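Local coordinates for protein beta-galactoside-binding lectin (Gallus gallus, PDB 1QMJ) that binds beta-galactosides as a homodimeric galectin and may take part in the regulation of differentiation, at residues K27-M41 with L110-F124. Sequence-based numbering, arbitrary orientation.
Sequences KGFSVNVGKDSSTLM and LGMEKIQYLAVEGDF
V33 meets L118 and I115 on the inner face of an antiparallel strand pair, 29-33 with 117-122, that illustrates how two strands of the galectin beta-sandwich can serve two environments. Towards the opposing sheet, V33 CG1 presses on L118 CD1 at 3.4 Å, tight for two methyl carbons, and M41, bent at chi3 (-56°), brings CE to 3.5 Å from I115 CG1. Farther along, the F29 and F124 rings bridge the two sheets in an offset stack, centroids 4.8 Å apart and planes 21° from parallel; I22 touches both.

Paired backbone bonds at S30-E121, N32-A119 and G34-Y117 hold the register. Q116 and Y117 both face G34 in a classic beta bulge, their N-H groups sharing G34 O.

On the face of S30, N32 and Y117, the tyrosine ring lies beneath the turn after K35: S37 N sits over the ring centre, 3.7 Å above its plane. L40, its side chain about 4 Å from that of W67 in the predicted galactoside site, brings CD2 obliquely to the ring. The K35 chain bends at chi2, and NZ hydrogen-bonds K114 O from above the carbonyl plane. N32 ND2 bonds only weakly to E121 OE1, amide and carboxylate 85° apart, but also donates to a water hydrogen-bonded to Y117 OH. K27 N donates almost straight to D123 OD2, 2.9 Å away on its anti side, somewhat out of the carboxylate plane.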
ATOM      1  N   LYS A  27      13.288  17.478   5.479  1.00 33.25           N
ATOM      2  CA  LYS A  27      12.888  18.434   6.514  1.00 34.00           C
ATOM      3  C   LYS A  27      12.345  17.620   7.670  1.00 31.28           C
ATOM      4  O   LYS A  27      12.471  18.005   8.841  1.00 30.24           O
ATOM      5  CB  LYS A  27      11.770  19.342   6.004  1.00 38.84           C
ATOM      6  CG  LYS A  27      12.222  20.535   5.175  1.00 46.20           C
ATOM      7  CD  LYS A  27      11.037  21.448   4.847  1.00 53.93           C
ATOM      8  CE  LYS A  27      11.418  22.742   4.141  1.00 58.89           C
ATOM      9  NZ  LYS A  27      10.265  23.637   3.953  1.00 60.32           N
ATOM     10  N   GLY A  28      11.765  16.522   7.230  1.00 30.59           N
ATOM     11  CA  GLY A  28      11.134  15.515   8.067  1.00 29.81           C
ATOM     12  C   GLY A  28      10.074  14.791   7.236  1.00 28.86           C
ATOM     13  O   GLY A  28       9.790  15.168   6.090  1.00 28.80           O
ATOM     14  N   PHE A  29       9.526  13.771   7.828  1.00 26.58           N
ATOM     15  CA  PHE A  29       8.466  12.970   7.212  1.00 25.24           C
ATOM     16  C   PHE A  29       7.548  12.500   8.319  1.00 24.45           C
ATOM     17  O   PHE A  29       7.855  12.670   9.508  1.00 23.11           O
ATOM     18  CB  PHE A  29       9.053  11.772   6.448  1.00 22.53           C
ATOM     19  CG  PHE A  29       9.762  10.760   7.340  1.00 20.42           C
ATOM     20  CD1 PHE A  29      11.094  10.970   7.699  1.00 16.83           C
ATOM     21  CD2 PHE A  29       9.079   9.624   7.791  1.00 19.72           C
ATOM     22  CE1 PHE A  29      11.750  10.043   8.516  1.00 15.53           C
ATOM     23  CE2 PHE A  29       9.733   8.696   8.608  1.00 16.77           C
ATOM     24  CZ  PHE A  29      11.070   8.906   8.970  1.00 17.01           C
ATOM     25  N   SER A  30       6.445  11.925   7.915  1.00 21.46           N
ATOM     26  CA  SER A  30       5.445  11.433   8.861  1.00 23.88           C
ATOM     27  C   SER A  30       4.800  10.146   8.352  1.00 23.09           C
ATOM     28  O   SER A  30       4.726   9.909   7.138  1.00 21.98           O
ATOM     29  CB  SER A  30       4.352  12.488   9.051  1.00 24.20           C
ATOM     30  OG  SER A  30       4.913  13.677   9.593  1.00 34.21           O
ATOM     31  N   VAL A  31       4.362   9.369   9.324  1.00 20.85           N
ATOM     32  CA  VAL A  31       3.691   8.078   9.101  1.00 20.87           C
ATOM     33  C   VAL A  31       2.455   8.007   9.999  1.00 21.28           C
ATOM     34  O   VAL A  31       2.558   7.759  11.210  1.00 22.17           O
ATOM     35  CB  VAL A  31       4.641   6.932   9.446  1.00 21.89           C
ATOM     36  CG1 VAL A  31       3.965   5.561   9.391  1.00 17.34           C
ATOM     37  CG2 VAL A  31       5.839   6.844   8.499  1.00 23.40           C
ATOM     38  N   ASN A  32       1.314   8.229   9.373  1.00 21.14           N
ATOM     39  CA  ASN A  32       0.017   8.244  10.069  1.00 21.67           C
ATOM     40  C   ASN A  32      -0.797   6.964   9.839  1.00 21.78           C
ATOM     41  O   ASN A  32      -0.888   6.464   8.707  1.00 25.38           O
ATOM     42  CB  ASN A  32      -0.833   9.414   9.569  1.00 20.91           C
ATOM     43  CG  ASN A  32      -0.027  10.694   9.354  1.00 23.54           C
ATOM     44  OD1 ASN A  32       0.696  11.121  10.251  1.00 24.96           O
ATOM     45  ND2 ASN A  32      -0.108  11.341   8.206  1.00 29.06           N
ATOM     46  N   VAL A  33      -1.353   6.509  10.961  1.00 22.35           N
ATOM     47  CA  VAL A  33      -2.232   5.319  11.047  1.00 23.28           C
ATOM     48  C   VAL A  33      -3.453   5.683  11.903  1.00 22.95           C
ATOM     49  O   VAL A  33      -3.345   6.427  12.887  1.00 22.14           O
ATOM     50  CB  VAL A  33      -1.508   4.129  11.705  1.00 23.64           C
ATOM     51  CG1 VAL A  33      -0.353   3.581  10.867  1.00 21.66           C
ATOM     52  CG2 VAL A  33      -0.900   4.466  13.069  1.00 22.29           C
ATOM     53  N   GLY A  34      -4.601   5.157  11.517  1.00 21.47           N
ATOM     54  CA  GLY A  34      -5.859   5.420  12.246  1.00 23.87           C
ATOM     55  C   GLY A  34      -7.068   4.887  11.472  1.00 24.83           C
ATOM     56  O   GLY A  34      -7.000   3.827  10.835  1.00 24.93           O
ATOM     57  N   LYS A  35      -8.145   5.658  11.564  1.00 26.51           N
ATOM     58  CA  LYS A  35      -9.426   5.342  10.902  1.00 30.46           C
ATOM     59  C   LYS A  35      -9.494   6.048   9.546  1.00 28.50           C
ATOM     60  O   LYS A  35      -9.872   5.449   8.532  1.00 30.22           O
ATOM     61  CB  LYS A  35     -10.591   5.806  11.776  1.00 34.27           C
ATOM     62  CG  LYS A  35     -10.885   4.845  12.929  1.00 42.29           C
ATOM     63  CD  LYS A  35     -11.007   3.387  12.478  1.00 45.52           C
ATOM     64  CE  LYS A  35     -11.147   2.410  13.647  1.00 48.98           C
ATOM     65  NZ  LYS A  35     -11.079   1.002  13.229  1.00 50.14           N
ATOM     66  N   ASP A  36      -9.124   7.309   9.579  1.00 27.70           N
ATOM     67  CA  ASP A  36      -9.077   8.166   8.384  1.00 27.35           C
ATOM     68  C   ASP A  36      -8.152   9.352   8.680  1.00 25.74           C
ATOM     69  O   ASP A  36      -7.547   9.436   9.756  1.00 27.48           O
ATOM     70  CB  ASP A  36     -10.480   8.654   7.986  1.00 32.07           C
ATOM     71  CG  ASP A  36     -11.313   9.184   9.144  1.00 36.69           C
ATOM     72  OD1 ASP A  36     -10.838  10.105   9.906  1.00 39.34           O
ATOM     73  OD2 ASP A  36     -12.496   8.711   9.354  1.00 38.25           O
ATOM     74  N   SER A  37      -8.064  10.243   7.721  1.00 25.13           N
ATOM     75  CA  SER A  37      -7.182  11.424   7.807  1.00 27.15           C
ATOM     76  C   SER A  37      -7.543  12.377   8.968  1.00 26.37           C
ATOM     77  O   SER A  37      -6.711  13.175   9.421  1.00 26.98           O
ATOM     78  CB  SER A  37      -7.248  12.239   6.513  1.00 27.14           C
ATOM     79  OG  SER A  37      -8.585  12.316   6.050  1.00 35.23           O
ATOM     80  N   SER A  38      -8.767  12.297   9.452  1.00 28.06           N
ATOM     81  CA  SER A  38      -9.220  13.187  10.550  1.00 28.92           C
ATOM     82  C   SER A  38      -9.054  12.528  11.927  1.00 27.63           C
ATOM     83  O   SER A  38      -9.006  13.207  12.963  1.00 28.85           O
ATOM     84  CB  SER A  38     -10.693  13.546  10.370  1.00 30.80           C
ATOM     85  OG  SER A  38     -10.873  14.250   9.151  1.00 38.00           O
ATOM     86  N   THR A  39      -8.967  11.218  11.925  1.00 24.83           N
ATOM     87  CA  THR A  39      -8.808  10.450  13.168  1.00 25.35           C
ATOM     88  C   THR A  39      -7.622   9.500  13.036  1.00 25.06           C
ATOM     89  O   THR A  39      -7.706   8.459  12.369  1.00 21.20           O
ATOM     90  CB  THR A  39     -10.078   9.655  13.450  1.00 26.88           C
ATOM     91  OG1 THR A  39     -11.178  10.544  13.585  1.00 33.62           O
ATOM     92  CG2 THR A  39      -9.992   8.831  14.736  1.00 27.46           C
ATOM     93  N   LEU A  40      -6.550   9.899  13.687  1.00 23.34           N
ATOM     94  CA  LEU A  40      -5.296   9.148  13.679  1.00 22.41           C
ATOM     95  C   LEU A  40      -4.943   8.632  15.060  1.00 23.86           C
ATOM     96  O   LEU A  40      -5.001   9.367  16.058  1.00 25.08           O
ATOM     97  CB  LEU A  40      -4.146  10.042  13.224  1.00 19.84           C
ATOM     98  CG  LEU A  40      -4.380  10.673  11.859  1.00 20.52           C
ATOM     99  CD1 LEU A  40      -3.251  11.621  11.446  1.00 18.55           C
ATOM    100  CD2 LEU A  40      -4.492   9.641  10.737  1.00 19.64           C
ATOM    101  N   MET A  41      -4.584   7.376  15.071  1.00 24.26           N
ATOM    102  CA  MET A  41      -4.173   6.707  16.284  1.00 24.40           C
ATOM    103  C   MET A  41      -2.761   7.173  16.615  1.00 24.85           C
ATOM    104  O   MET A  41      -2.369   7.272  17.783  1.00 24.57           O
ATOM    105  CB  MET A  41      -4.196   5.193  16.081  1.00 27.11           C
ATOM    106  CG  MET A  41      -3.667   4.416  17.288  1.00 32.29           C
ATOM    107  SD  MET A  41      -3.365   2.703  16.921  1.00 41.95           S
ATOM    108  CE  MET A  41      -4.850   1.949  16.296  1.00 37.63           C
ATOM    109  N   LEU A 110      -7.087   7.027  21.687  1.00 37.97           N
ATOM    110  CA  LEU A 110      -8.411   6.845  21.108  1.00 36.42           C
ATOM    111  C   LEU A 110      -9.062   5.492  21.387  1.00 37.44           C
ATOM    112  O   LEU A 110     -10.226   5.289  21.044  1.00 37.02           O
ATOM    113  CB  LEU A 110      -8.360   7.119  19.601  1.00 37.49           C
ATOM    114  CG  LEU A 110      -8.351   8.577  19.117  1.00 37.39           C
ATOM    115  CD1 LEU A 110      -7.382   9.424  19.903  1.00 40.37           C
ATOM    116  CD2 LEU A 110      -7.999   8.621  17.648  1.00 36.20           C
ATOM    117  N   GLY A 111      -8.316   4.575  21.999  1.00 38.50           N
ATOM    118  CA  GLY A 111      -8.854   3.255  22.301  1.00 40.74           C
ATOM    119  C   GLY A 111      -9.255   2.488  21.049  1.00 42.66           C
ATOM    120  O   GLY A 111     -10.111   1.594  21.078  1.00 41.27           O
ATOM    121  N   MET A 112      -8.616   2.840  19.941  1.00 42.99           N
ATOM    122  CA  MET A 112      -8.882   2.215  18.657  1.00 43.71           C
ATOM    123  C   MET A 112      -8.490   0.732  18.726  1.00 43.96           C
ATOM    124  O   MET A 112      -7.519   0.376  19.400  1.00 43.04           O
ATOM    125  CB  MET A 112      -8.078   2.945  17.582  1.00 41.38           C
ATOM    126  CG  MET A 112      -8.701   2.948  16.213  1.00 41.13           C
ATOM    127  SD  MET A 112      -7.785   4.033  15.115  1.00 41.73           S
ATOM    128  CE  MET A 112      -8.256   5.616  15.722  1.00 37.10           C
ATOM    129  N   GLU A 113      -9.261  -0.125  18.059  1.00 46.26           N
ATOM    130  CA  GLU A 113      -8.988  -1.566  18.060  1.00 48.29           C
ATOM    131  C   GLU A 113      -8.542  -2.167  16.725  1.00 43.87           C
ATOM    132  O   GLU A 113      -8.301  -3.373  16.631  1.00 42.35           O
ATOM    133  CB  GLU A 113     -10.175  -2.355  18.630  1.00 55.63           C
ATOM    134  CG  GLU A 113     -11.550  -1.910  18.141  1.00 66.70           C
ATOM    135  CD  GLU A 113     -12.288  -1.064  19.171  1.00 72.21           C
ATOM    136  OE1 GLU A 113     -12.649  -1.613  20.238  1.00 75.91           O
ATOM    137  OE2 GLU A 113     -12.503   0.143  18.914  1.00 76.23           O
ATOM    138  N   LYS A 114      -8.445  -1.336  15.695  1.00 40.18           N
ATOM    139  CA  LYS A 114      -7.992  -1.802  14.391  1.00 37.28           C
ATOM    140  C   LYS A 114      -7.593  -0.602  13.554  1.00 31.77           C
ATOM    141  O   LYS A 114      -8.131   0.490  13.742  1.00 31.11           O
ATOM    142  CB  LYS A 114      -9.083  -2.612  13.670  1.00 42.60           C
ATOM    143  CG  LYS A 114      -9.966  -1.804  12.730  1.00 46.48           C
ATOM    144  CD  LYS A 114     -10.940  -2.677  11.958  1.00 52.49           C
ATOM    145  CE  LYS A 114     -12.021  -3.246  12.866  1.00 55.81           C
ATOM    146  NZ  LYS A 114     -13.039  -4.018  12.095  1.00 58.48           N
ATOM    147  N   ILE A 115      -6.620  -0.794  12.673  1.00 28.59           N
ATOM    148  CA  ILE A 115      -6.159   0.269  11.789  1.00 25.94           C
ATOM    149  C   ILE A 115      -6.726   0.031  10.396  1.00 25.52           C
ATOM    150  O   ILE A 115      -6.599  -1.062   9.846  1.00 25.84           O
ATOM    151  CB  ILE A 115      -4.613   0.330  11.723  1.00 25.42           C
ATOM    152  CG1 ILE A 115      -4.063   0.936  13.019  1.00 28.77           C
ATOM    153  CG2 ILE A 115      -4.153   1.143  10.509  1.00 23.89           C
ATOM    154  CD1 ILE A 115      -2.559   0.778  13.201  1.00 29.16           C
ATOM    155  N   GLN A 116      -7.354   1.052   9.831  1.00 24.76           N
ATOM    156  CA  GLN A 116      -7.930   0.938   8.504  1.00 25.94           C
ATOM    157  C   GLN A 116      -7.326   1.956   7.555  1.00 23.09           C
ATOM    158  O   GLN A 116      -7.604   1.937   6.358  1.00 23.32           O
ATOM    159  CB  GLN A 116      -9.433   1.164   8.570  1.00 32.16           C
ATOM    160  CG  GLN A 116     -10.138   0.309   9.594  1.00 41.31           C
ATOM    161  CD  GLN A 116     -11.618   0.607   9.662  1.00 43.64           C
ATOM    162  OE1 GLN A 116     -12.027   1.684  10.096  1.00 44.82           O
ATOM    163  NE2 GLN A 116     -12.432  -0.342   9.220  1.00 47.84           N
ATOM    164  N   TYR A 117      -6.487   2.832   8.093  1.00 20.57           N
ATOM    165  CA  TYR A 117      -5.880   3.893   7.308  1.00 20.91           C
ATOM    166  C   TYR A 117      -4.394   4.022   7.617  1.00 21.92           C
ATOM    167  O   TYR A 117      -3.990   3.951   8.778  1.00 22.75           O
ATOM    168  CB  TYR A 117      -6.607   5.206   7.637  1.00 21.45           C
ATOM    169  CG  TYR A 117      -6.042   6.459   7.004  1.00 19.17           C
ATOM    170  CD1 TYR A 117      -5.031   7.193   7.638  1.00 19.14           C
ATOM    171  CD2 TYR A 117      -6.544   6.935   5.794  1.00 18.15           C
ATOM    172  CE1 TYR A 117      -4.538   8.370   7.076  1.00 18.47           C
ATOM    173  CE2 TYR A 117      -6.060   8.107   5.223  1.00 18.71           C
ATOM    174  CZ  TYR A 117      -5.061   8.820   5.867  1.00 18.98           C
ATOM    175  OH  TYR A 117      -4.582   9.976   5.293  1.00 20.70           O
ATOM    176  N   LEU A 118      -3.596   4.219   6.571  1.00 20.98           N
ATOM    177  CA  LEU A 118      -2.150   4.388   6.684  1.00 19.01           C
ATOM    178  C   LEU A 118      -1.760   5.396   5.619  1.00 18.70           C
ATOM    179  O   LEU A 118      -2.226   5.311   4.492  1.00 20.39           O
ATOM    180  CB  LEU A 118      -1.424   3.054   6.426  1.00 21.09           C
ATOM    181  CG  LEU A 118       0.116   3.004   6.340  1.00 25.97           C
ATOM    182  CD1 LEU A 118       0.757   3.399   7.652  1.00 27.70           C
ATOM    183  CD2 LEU A 118       0.573   1.608   5.971  1.00 27.74           C
ATOM    184  N   ALA A 119      -0.952   6.381   5.981  1.00 19.08           N
ATOM    185  CA  ALA A 119      -0.500   7.373   5.018  1.00 18.05           C
ATOM    186  C   ALA A 119       0.931   7.775   5.327  1.00 19.33           C
ATOM    187  O   ALA A 119       1.307   7.911   6.491  1.00 19.11           O
ATOM    188  CB  ALA A 119      -1.401   8.585   5.040  1.00 21.04           C
ATOM    189  N   VAL A 120       1.747   7.900   4.290  1.00 21.76           N
ATOM    190  CA  VAL A 120       3.141   8.304   4.449  1.00 24.22           C
ATOM    191  C   VAL A 120       3.272   9.641   3.743  1.00 27.95           C
ATOM    192  O   VAL A 120       2.862   9.770   2.594  1.00 30.85           O
ATOM    193  CB  VAL A 120       4.119   7.290   3.803  1.00 24.30           C
ATOM    194  CG1 VAL A 120       5.550   7.782   3.954  1.00 22.39           C
ATOM    195  CG2 VAL A 120       3.964   5.909   4.445  1.00 20.69           C
ATOM    196  N   GLU A 121       3.800  10.642   4.441  1.00 30.17           N
ATOM    197  CA  GLU A 121       3.971  11.971   3.858  1.00 31.69           C
ATOM    198  C   GLU A 121       5.340  12.573   4.169  1.00 29.91           C
ATOM    199  O   GLU A 121       6.102  12.051   4.990  1.00 27.89           O
ATOM    200  CB  GLU A 121       2.846  12.914   4.312  1.00 34.33           C
ATOM    201  CG  GLU A 121       2.751  13.111   5.815  1.00 44.79           C
ATOM    202  CD  GLU A 121       1.574  13.989   6.225  1.00 52.66           C
ATOM    203  OE1 GLU A 121       0.427  13.685   5.822  1.00 56.22           O
ATOM    204  OE2 GLU A 121       1.796  14.977   6.963  1.00 55.77           O
ATOM    205  N   GLY A 122       5.651  13.670   3.489  1.00 27.13           N
ATOM    206  CA  GLY A 122       6.924  14.327   3.697  1.00 30.25           C
ATOM    207  C   GLY A 122       8.037  13.805   2.809  1.00 32.82           C
ATOM    208  O   GLY A 122       7.803  13.203   1.752  1.00 34.19           O
ATOM    209  N   ASP A 123       9.263  14.028   3.258  1.00 34.53           N
ATOM    210  CA  ASP A 123      10.447  13.631   2.518  1.00 32.63           C
ATOM    211  C   ASP A 123      10.886  12.203   2.782  1.00 32.88           C
ATOM    212  O   ASP A 123      11.973  11.958   3.317  1.00 31.19           O
ATOM    213  CB  ASP A 123      11.577  14.610   2.814  1.00 35.36           C
ATOM    214  CG  ASP A 123      11.172  16.047   2.553  1.00 37.69           C
ATOM    215  OD1 ASP A 123      10.713  16.341   1.430  1.00 40.62           O
ATOM    216  OD2 ASP A 123      11.283  16.875   3.478  1.00 38.72           O
ATOM    217  N   PHE A 124      10.030  11.263   2.391  1.00 32.42           N
ATOM    218  CA  PHE A 124      10.303   9.842   2.549  1.00 30.34           C
ATOM    219  C   PHE A 124       9.904   9.177   1.241  1.00 30.15           C
ATOM    220  O   PHE A 124       8.893   9.539   0.631  1.00 29.68           O
ATOM    221  CB  PHE A 124       9.484   9.259   3.709  1.00 25.03           C
ATOM    222  CG  PHE A 124       9.906   7.871   4.130  1.00 23.12           C
ATOM    223  CD1 PHE A 124      11.116   7.661   4.782  1.00 21.43           C
ATOM    224  CD2 PHE A 124       9.072   6.778   3.913  1.00 24.48           C
ATOM    225  CE1 PHE A 124      11.491   6.394   5.215  1.00 19.68           C
ATOM    226  CE2 PHE A 124       9.441   5.500   4.345  1.00 23.98           C
ATOM    227  CZ  PHE A 124      10.652   5.313   4.998  1.00 22.96           C
TER
HETATM  228  O   HOH W   1       4.991  15.498   7.433  1.00 51.65           O
HETATM  229  O   HOH W   2      -2.109  11.668   5.737  1.00 47.47           O